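Local coordinates for protein Vlm2 (Streptomyces tsusimaensis, PDB 6ECB) that serves as the thioesterase domain of the nonribosomal peptide synthetase Vlm2 in valinomycin biosynthesis, working through acyl-enzyme intermediates, at residues A[133-145]-A[248-260]. Sequence-based numbering, arbitrary orientation.
Sequences GLIILDTPPRLGD and EVARLFSAWENYA
Trp-256 holds its indole between two aliphatic groups of the 133-145 segment. Pro-141 CD lies over one face, 3.4 Å from the centroid of the five-membered ring of Trp-256, while Ile-136 CG1 sits over the opposite face, 4.0 Å from the centroid of the six-membered ring; both are CH-pi contacts. The edge serves a polar purpose: Trp-256 NE1 donates to Thr-139 O at 2.8 Å, with the hydrogen bond bent only to 161°. The acceptor lies 1° out of the indole plane, and the donor meets a lone pair in the carbonyl plane of Thr-139, so two faces and one edge together fix the rotation of the ring. With chi1 at -82°, CG of Trp-256 stands anti to its own carbonyl carbon, which carries the indole between Ile-136 and Pro-141.

Phe-253 repeats the theme with the preceding proline. Pro-140 CG is centred over one face, 4.0 Å from the centroid of the Phe-253 ring, and Pro-140 CB packs against Leu-252 CB at 3.7 Å. Farther along, Pro-141 CB meets Tyr-259 CE2 at 3.7 Å.

Segment 133-145 comprises strand 134-137 of the alpha/beta-hydrolase sheet and the loop after it, which holds Asp-138, probably the acid of a Ser-111, His-273, Asp-138 triad. Asp-138 OD2 is hydrogen-bonded to His-273 ND1, while Asp-138 OD1, 3.5 Å from Phe-253 CZ, is hydrogen-bonded to Thr-242 N and His-245 NE2. Prolines, having no N-H to offer, here present CH groups to aromatic faces, and the one indole N-H satisfies the backbone carbonyl just before them: complementary chemistry that fastens the loop immediately after the probable triad acid to residues 252-259.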
ATOM      1  N   GLY A 133       3.125 -11.605 -10.950  1.00 18.92           N
ATOM      2  CA  GLY A 133       1.803 -11.759 -10.366  1.00 18.05           C
ATOM      3  C   GLY A 133       1.413 -10.480  -9.667  1.00 16.35           C
ATOM      4  O   GLY A 133       2.208  -9.538  -9.545  1.00 15.86           O
ATOM      5  N   LEU A 134       0.165 -10.457  -9.226  1.00 16.50           N
ATOM      6  CA  LEU A 134      -0.383  -9.359  -8.443  1.00 16.11           C
ATOM      7  C   LEU A 134      -0.704  -9.863  -7.046  1.00 14.75           C
ATOM      8  O   LEU A 134      -1.405 -10.865  -6.893  1.00 17.98           O
ATOM      9  CB  LEU A 134      -1.640  -8.800  -9.099  1.00 18.56           C
ATOM     10  CG  LEU A 134      -2.448  -7.776  -8.308  1.00 16.65           C
ATOM     11  CD1 LEU A 134      -1.678  -6.463  -8.236  1.00 16.97           C
ATOM     12  CD2 LEU A 134      -3.779  -7.537  -9.000  1.00 18.50           C
ATOM     13  N   ILE A 135      -0.183  -9.165  -6.032  1.00 15.19           N
ATOM     14  CA  ILE A 135      -0.426  -9.477  -4.633  1.00 16.00           C
ATOM     15  C   ILE A 135      -1.364  -8.409  -4.077  1.00 15.68           C
ATOM     16  O   ILE A 135      -0.989  -7.231  -3.962  1.00 16.63           O
ATOM     17  CB  ILE A 135       0.886  -9.533  -3.843  1.00 17.85           C
ATOM     18  CG1 ILE A 135       1.737 -10.688  -4.369  1.00 18.65           C
ATOM     19  CG2 ILE A 135       0.630  -9.596  -2.320  1.00 17.63           C
ATOM     20  CD1 ILE A 135       3.149 -10.739  -3.792  1.00 23.83           C
ATOM     21  N   ILE A 136      -2.574  -8.820  -3.705  1.00 16.33           N
ATOM     22  CA  ILE A 136      -3.563  -7.937  -3.092  1.00 16.43           C
ATOM     23  C   ILE A 136      -3.574  -8.203  -1.591  1.00 16.55           C
ATOM     24  O   ILE A 136      -3.797  -9.338  -1.136  1.00 18.20           O
ATOM     25  CB  ILE A 136      -4.963  -8.142  -3.692  1.00 15.05           C
ATOM     26  CG1 ILE A 136      -4.993  -7.729  -5.171  1.00 15.10           C
ATOM     27  CG2 ILE A 136      -6.013  -7.389  -2.845  1.00 16.99           C
ATOM     28  CD1 ILE A 136      -4.700  -6.267  -5.430  1.00 17.48           C
ATOM     29  N   LEU A 137      -3.369  -7.145  -0.808  1.00 16.51           N
ATOM     30  CA  LEU A 137      -3.375  -7.250   0.647  1.00 15.66           C
ATOM     31  C   LEU A 137      -4.699  -6.689   1.172  1.00 16.65           C
ATOM     32  O   LEU A 137      -4.876  -5.475   1.319  1.00 18.31           O
ATOM     33  CB  LEU A 137      -2.179  -6.520   1.240  1.00 17.65           C
ATOM     34  CG  LEU A 137      -0.819  -7.076   0.820  1.00 17.41           C
ATOM     35  CD1 LEU A 137       0.272  -6.209   1.455  1.00 19.06           C
ATOM     36  CD2 LEU A 137      -0.635  -8.532   1.206  1.00 20.99           C
ATOM     37  N   ASP A 138      -5.640  -7.601   1.384  1.00 19.45           N
ATOM     38  CA  ASP A 138      -6.837  -7.393   2.193  1.00 21.46           C
ATOM     39  C   ASP A 138      -7.743  -6.251   1.729  1.00 20.38           C
ATOM     40  O   ASP A 138      -8.308  -5.525   2.555  1.00 23.81           O
ATOM     41  CB  ASP A 138      -6.437  -7.185   3.667  1.00 22.50           C
ATOM     42  CG  ASP A 138      -7.585  -7.429   4.601  1.00 28.32           C
ATOM     43  OD1 ASP A 138      -8.337  -8.401   4.359  1.00 22.90           O
ATOM     44  OD2 ASP A 138      -7.717  -6.679   5.587  1.00 28.12           O
ATOM     45  N   THR A 139      -7.949  -6.105   0.410  1.00 18.93           N
ATOM     46  CA  THR A 139      -9.007  -5.242  -0.072  1.00 19.67           C
ATOM     47  C   THR A 139      -9.763  -5.985  -1.164  1.00 18.13           C
ATOM     48  O   THR A 139      -9.131  -6.608  -2.020  1.00 18.06           O
ATOM     49  CB  THR A 139      -8.524  -3.877  -0.646  1.00 26.32           C
ATOM     50  OG1 THR A 139      -9.667  -3.100  -1.022  1.00 27.62           O
ATOM     51  CG2 THR A 139      -7.699  -4.019  -1.847  1.00 27.01           C
ATOM     52  N   PRO A 140     -11.087  -5.903  -1.169  1.00 17.98           N
ATOM     53  CA  PRO A 140     -11.848  -6.367  -2.333  1.00 16.54           C
ATOM     54  C   PRO A 140     -11.678  -5.414  -3.493  1.00 18.07           C
ATOM     55  O   PRO A 140     -11.251  -4.258  -3.323  1.00 19.18           O
ATOM     56  CB  PRO A 140     -13.305  -6.348  -1.845  1.00 19.40           C
ATOM     57  CG  PRO A 140     -13.277  -6.039  -0.415  1.00 24.82           C
ATOM     58  CD  PRO A 140     -11.984  -5.304  -0.167  1.00 21.67           C
ATOM     59  N   PRO A 141     -12.116  -5.810  -4.674  1.00 16.57           N
ATOM     60  CA  PRO A 141     -12.035  -4.870  -5.794  1.00 16.61           C
ATOM     61  C   PRO A 141     -12.955  -3.686  -5.617  1.00 19.04           C
ATOM     62  O   PRO A 141     -12.624  -2.589  -6.092  1.00 26.07           O
ATOM     63  CB  PRO A 141     -12.399  -5.729  -7.023  1.00 23.54           C
ATOM     64  CG  PRO A 141     -12.885  -6.994  -6.542  1.00 20.51           C
ATOM     65  CD  PRO A 141     -12.458  -7.180  -5.099  1.00 20.09           C
ATOM     66  N   ARG A 142     -14.082  -3.853  -4.925  1.00 20.18           N
ATOM     67  CA  ARG A 142     -14.878  -2.721  -4.472  1.00 24.27           C
ATOM     68  C   ARG A 142     -14.171  -2.077  -3.287  1.00 28.61           C
ATOM     69  O   ARG A 142     -14.048  -2.699  -2.223  1.00 32.99           O
ATOM     70  CB  ARG A 142     -16.269  -3.161  -4.040  1.00 27.08           C
ATOM     71  CG  ARG A 142     -17.189  -3.399  -5.145  1.00 26.74           C
ATOM     72  CD  ARG A 142     -18.588  -3.822  -4.644  1.00 34.28           C
ATOM     73  NE  ARG A 142     -19.372  -2.751  -4.038  1.00 37.20           N
ATOM     74  CZ  ARG A 142     -20.161  -1.917  -4.710  1.00 42.92           C
ATOM     75  NH1 ARG A 142     -20.263  -2.000  -6.034  1.00 36.57           N
ATOM     76  NH2 ARG A 142     -20.836  -0.982  -4.065  1.00 61.57           N
ATOM     77  N   LEU A 143     -13.726  -0.837  -3.447  1.00 35.87           N
ATOM     78  CA  LEU A 143     -13.006  -0.190  -2.355  1.00 34.83           C
ATOM     79  C   LEU A 143     -13.980   0.131  -1.223  1.00 29.97           C
ATOM     80  O   LEU A 143     -15.108   0.557  -1.467  1.00 36.30           O
ATOM     81  CB  LEU A 143     -12.311   1.080  -2.845  1.00 48.52           C
ATOM     82  CG  LEU A 143     -11.464   1.810  -1.790  1.00 57.28           C
ATOM     83  CD1 LEU A 143     -10.399   0.914  -1.131  1.00 55.65           C
ATOM     84  CD2 LEU A 143     -10.810   3.037  -2.401  1.00 68.09           C
ATOM     85  N   GLY A 144     -13.548  -0.110   0.020  1.00 37.17           N
ATOM     86  CA  GLY A 144     -14.435   0.087   1.161  1.00 45.02           C
ATOM     87  C   GLY A 144     -14.597   1.556   1.519  1.00 59.95           C
ATOM     88  O   GLY A 144     -13.733   2.391   1.246  1.00 51.39           O
ATOM     89  N   ASP A 145     -15.732   1.875   2.141  1.00 72.32           N
ATOM     90  CA  ASP A 145     -16.007   3.251   2.540  1.00 82.89           C
ATOM     91  C   ASP A 145     -15.051   3.695   3.649  1.00 81.03           C
ATOM     92  O   ASP A 145     -14.422   2.881   4.333  1.00 66.22           O
ATOM     93  CB  ASP A 145     -17.457   3.405   3.005  1.00 87.53           C
ATOM     94  CG  ASP A 145     -18.458   3.142   1.894  1.00 94.73           C
ATOM     95  OD1 ASP A 145     -18.585   1.976   1.463  1.00 95.55           O
ATOM     96  OD2 ASP A 145     -19.120   4.105   1.449  1.00 97.09           O
ATOM     97  N   GLU A 248     -20.797  -8.005   5.089  1.00 30.79           N
ATOM     98  CA  GLU A 248     -21.046  -7.293   3.846  1.00 40.51           C
ATOM     99  C   GLU A 248     -19.767  -6.925   3.116  1.00 32.55           C
ATOM    100  O   GLU A 248     -19.823  -6.666   1.914  1.00 27.91           O
ATOM    101  CB  GLU A 248     -21.884  -6.043   4.117  1.00 55.11           C
ATOM    102  CG  GLU A 248     -21.256  -5.072   5.082  1.00 51.60           C
ATOM    103  CD  GLU A 248     -21.707  -5.264   6.528  1.00 53.39           C
ATOM    104  OE1 GLU A 248     -22.135  -6.388   6.919  1.00 43.48           O
ATOM    105  OE2 GLU A 248     -21.633  -4.265   7.275  1.00 64.20           O
ATOM    106  N   VAL A 249     -18.620  -6.888   3.800  1.00 25.30           N
ATOM    107  CA  VAL A 249     -17.338  -6.700   3.145  1.00 24.33           C
ATOM    108  C   VAL A 249     -16.698  -8.047   2.831  1.00 23.03           C
ATOM    109  O   VAL A 249     -16.123  -8.229   1.758  1.00 22.27           O
ATOM    110  CB  VAL A 249     -16.411  -5.827   4.027  1.00 28.18           C
ATOM    111  CG1 VAL A 249     -15.013  -5.829   3.523  1.00 28.21           C
ATOM    112  CG2 VAL A 249     -16.934  -4.403   4.093  1.00 32.85           C
ATOM    113  N   ALA A 250     -16.819  -9.000   3.763  1.00 23.51           N
ATOM    114  CA  ALA A 250     -16.212 -10.310   3.576  1.00 23.61           C
ATOM    115  C   ALA A 250     -16.675 -10.959   2.274  1.00 22.08           C
ATOM    116  O   ALA A 250     -15.877 -11.578   1.572  1.00 22.39           O
ATOM    117  CB  ALA A 250     -16.554 -11.223   4.749  1.00 25.12           C
ATOM    118  N   ARG A 251     -17.961 -10.818   1.942  1.00 22.90           N
ATOM    119  CA  ARG A 251     -18.502 -11.471   0.741  1.00 23.14           C
ATOM    120  C   ARG A 251     -18.074 -10.788  -0.553  1.00 22.07           C
ATOM    121  O   ARG A 251     -18.461 -11.260  -1.636  1.00 22.27           O
ATOM    122  CB  ARG A 251     -20.029 -11.531   0.817  1.00 24.58           C
ATOM    123  CG  ARG A 251     -20.710 -10.191   0.703  1.00 33.37           C
ATOM    124  CD  ARG A 251     -22.235 -10.356   0.643  1.00 60.39           C
ATOM    125  NE  ARG A 251     -22.706 -10.832   1.925  1.00 37.95           N
ATOM    126  CZ  ARG A 251     -23.447 -10.147   2.805  1.00 47.60           C
ATOM    127  NH1 ARG A 251     -23.737 -10.701   3.959  1.00 52.37           N
ATOM    128  NH2 ARG A 251     -23.932  -8.940   2.540  1.00 39.25           N
ATOM    129  N   LEU A 252     -17.286  -9.710  -0.489  1.00 21.07           N
ATOM    130  CA  LEU A 252     -16.854  -9.012  -1.696  1.00 20.18           C
ATOM    131  C   LEU A 252     -15.486  -9.438  -2.190  1.00 19.16           C
ATOM    132  O   LEU A 252     -15.101  -9.059  -3.301  1.00 18.56           O
ATOM    133  CB  LEU A 252     -16.851  -7.493  -1.475  1.00 19.86           C
ATOM    134  CG  LEU A 252     -18.218  -6.909  -1.130  1.00 22.82           C
ATOM    135  CD1 LEU A 252     -18.075  -5.403  -0.871  1.00 26.04           C
ATOM    136  CD2 LEU A 252     -19.208  -7.175  -2.269  1.00 25.67           C
ATOM    137  N   PHE A 253     -14.739 -10.231  -1.413  1.00 20.06           N
ATOM    138  CA  PHE A 253     -13.386 -10.561  -1.835  1.00 19.23           C
ATOM    139  C   PHE A 253     -13.381 -11.479  -3.047  1.00 18.33           C
ATOM    140  O   PHE A 253     -12.490 -11.369  -3.889  1.00 18.59           O
ATOM    141  CB  PHE A 253     -12.607 -11.212  -0.685  1.00 22.18           C
ATOM    142  CG  PHE A 253     -12.022 -10.207   0.269  1.00 20.00           C
ATOM    143  CD1 PHE A 253     -10.778  -9.652   0.025  1.00 21.12           C
ATOM    144  CD2 PHE A 253     -12.726  -9.784   1.373  1.00 23.92           C
ATOM    145  CE1 PHE A 253     -10.236  -8.712   0.890  1.00 21.08           C
ATOM    146  CE2 PHE A 253     -12.177  -8.830   2.236  1.00 24.07           C
ATOM    147  CZ  PHE A 253     -10.945  -8.300   1.979  1.00 21.14           C
ATOM    148  N   SER A 254     -14.344 -12.403  -3.126  1.00 19.31           N
ATOM    149  CA  SER A 254     -14.337 -13.385  -4.209  1.00 19.61           C
ATOM    150  C   SER A 254     -14.430 -12.725  -5.576  1.00 19.88           C
ATOM    151  O   SER A 254     -14.050 -13.339  -6.592  1.00 19.33           O
ATOM    152  CB  SER A 254     -15.481 -14.375  -4.011  1.00 20.93           C
ATOM    153  OG  SER A 254     -16.766 -13.778  -4.203  1.00 21.53           O
ATOM    154  N   ALA A 255     -14.923 -11.487  -5.635  1.00 18.99           N
ATOM    155  CA  ALA A 255     -15.023 -10.791  -6.912  1.00 18.75           C
ATOM    156  C   ALA A 255     -13.666 -10.536  -7.561  1.00 17.90           C
ATOM    157  O   ALA A 255     -13.636 -10.167  -8.736  1.00 17.72           O
ATOM    158  CB  ALA A 255     -15.820  -9.496  -6.721  1.00 19.97           C
ATOM    159  N   TRP A 256     -12.534 -10.722  -6.855  1.00 17.40           N
ATOM    160  CA  TRP A 256     -11.253 -10.644  -7.569  1.00 16.67           C
ATOM    161  C   TRP A 256     -11.223 -11.608  -8.739  1.00 19.69           C
ATOM    162  O   TRP A 256     -10.568 -11.323  -9.741  1.00 18.48           O
ATOM    163  CB  TRP A 256     -10.033 -10.909  -6.673  1.00 20.07           C
ATOM    164  CG  TRP A 256      -9.658  -9.672  -5.931  1.00 18.28           C
ATOM    165  CD1 TRP A 256      -9.742  -9.466  -4.586  1.00 17.34           C
ATOM    166  CD2 TRP A 256      -9.160  -8.458  -6.497  1.00 17.37           C
ATOM    167  NE1 TRP A 256      -9.333  -8.181  -4.276  1.00 17.69           N
ATOM    168  CE2 TRP A 256      -8.974  -7.541  -5.429  1.00 16.84           C
ATOM    169  CE3 TRP A 256      -8.849  -8.046  -7.801  1.00 18.62           C
ATOM    170  CZ2 TRP A 256      -8.525  -6.243  -5.636  1.00 18.06           C
ATOM    171  CZ3 TRP A 256      -8.414  -6.754  -7.998  1.00 19.12           C
ATOM    172  CH2 TRP A 256      -8.250  -5.874  -6.924  1.00 17.38           C
ATOM    173  N   GLU A 257     -11.957 -12.715  -8.650  1.00 19.65           N
ATOM    174  CA  GLU A 257     -11.993 -13.664  -9.759  1.00 18.40           C
ATOM    175  C   GLU A 257     -12.614 -13.062 -11.016  1.00 20.51           C
ATOM    176  O   GLU A 257     -12.277 -13.483 -12.139  1.00 22.29           O
ATOM    177  CB  GLU A 257     -12.724 -14.932  -9.313  1.00 22.34           C
ATOM    178  CG  GLU A 257     -12.674 -16.026 -10.351  1.00 29.57           C
ATOM    179  CD  GLU A 257     -12.862 -17.436  -9.782  1.00 36.33           C
ATOM    180  OE1 GLU A 257     -13.080 -17.588  -8.549  1.00 34.85           O
ATOM    181  OE2 GLU A 257     -12.789 -18.394 -10.595  1.00 33.22           O
ATOM    182  N   ASN A 258     -13.479 -12.056 -10.873  1.00 19.14           N
ATOM    183  CA  ASN A 258     -14.033 -11.367 -12.033  1.00 18.98           C
ATOM    184  C   ASN A 258     -12.932 -10.797 -12.913  1.00 20.02           C
ATOM    185  O   ASN A 258     -13.132 -10.615 -14.118  1.00 18.95           O
ATOM    186  CB  ASN A 258     -14.899 -10.176 -11.633  1.00 18.99           C
ATOM    187  CG  ASN A 258     -16.092 -10.538 -10.791  1.00 21.29           C
ATOM    188  OD1 ASN A 258     -16.313 -11.693 -10.430  1.00 21.64           O
ATOM    189  ND2 ASN A 258     -16.906  -9.526 -10.493  1.00 23.03           N
ATOM    190  N   TYR A 259     -11.810 -10.434 -12.299  1.00 19.11           N
ATOM    191  CA  TYR A 259     -10.760  -9.629 -12.917  1.00 17.10           C
ATOM    192  C   TYR A 259      -9.503 -10.438 -13.150  1.00 20.64           C
ATOM    193  O   TYR A 259      -8.431  -9.874 -13.389  1.00 23.47           O
ATOM    194  CB  TYR A 259     -10.484  -8.394 -12.037  1.00 19.73           C
ATOM    195  CG  TYR A 259     -11.789  -7.684 -11.758  1.00 17.85           C
ATOM    196  CD1 TYR A 259     -12.507  -7.098 -12.794  1.00 18.42           C
ATOM    197  CD2 TYR A 259     -12.331  -7.638 -10.479  1.00 18.42           C
ATOM    198  CE1 TYR A 259     -13.753  -6.487 -12.555  1.00 20.81           C
ATOM    199  CE2 TYR A 259     -13.562  -7.056 -10.248  1.00 19.76           C
ATOM    200  CZ  TYR A 259     -14.257  -6.473 -11.262  1.00 21.67           C
ATOM    201  OH  TYR A 259     -15.499  -5.905 -11.015  1.00 22.95           O
ATOM    202  N   ALA A 260      -9.611 -11.752 -13.088  1.00 21.58           N
ATOM    203  CA  ALA A 260      -8.467 -12.633 -13.233  1.00 23.63           C
ATOM    204  C   ALA A 260      -8.634 -13.387 -14.539  1.00 28.76           C
ATOM    205  O   ALA A 260      -9.581 -14.153 -14.684  1.00 23.84           O
ATOM    206  CB  ALA A 260      -8.388 -13.611 -12.073  1.00 22.41           C
TER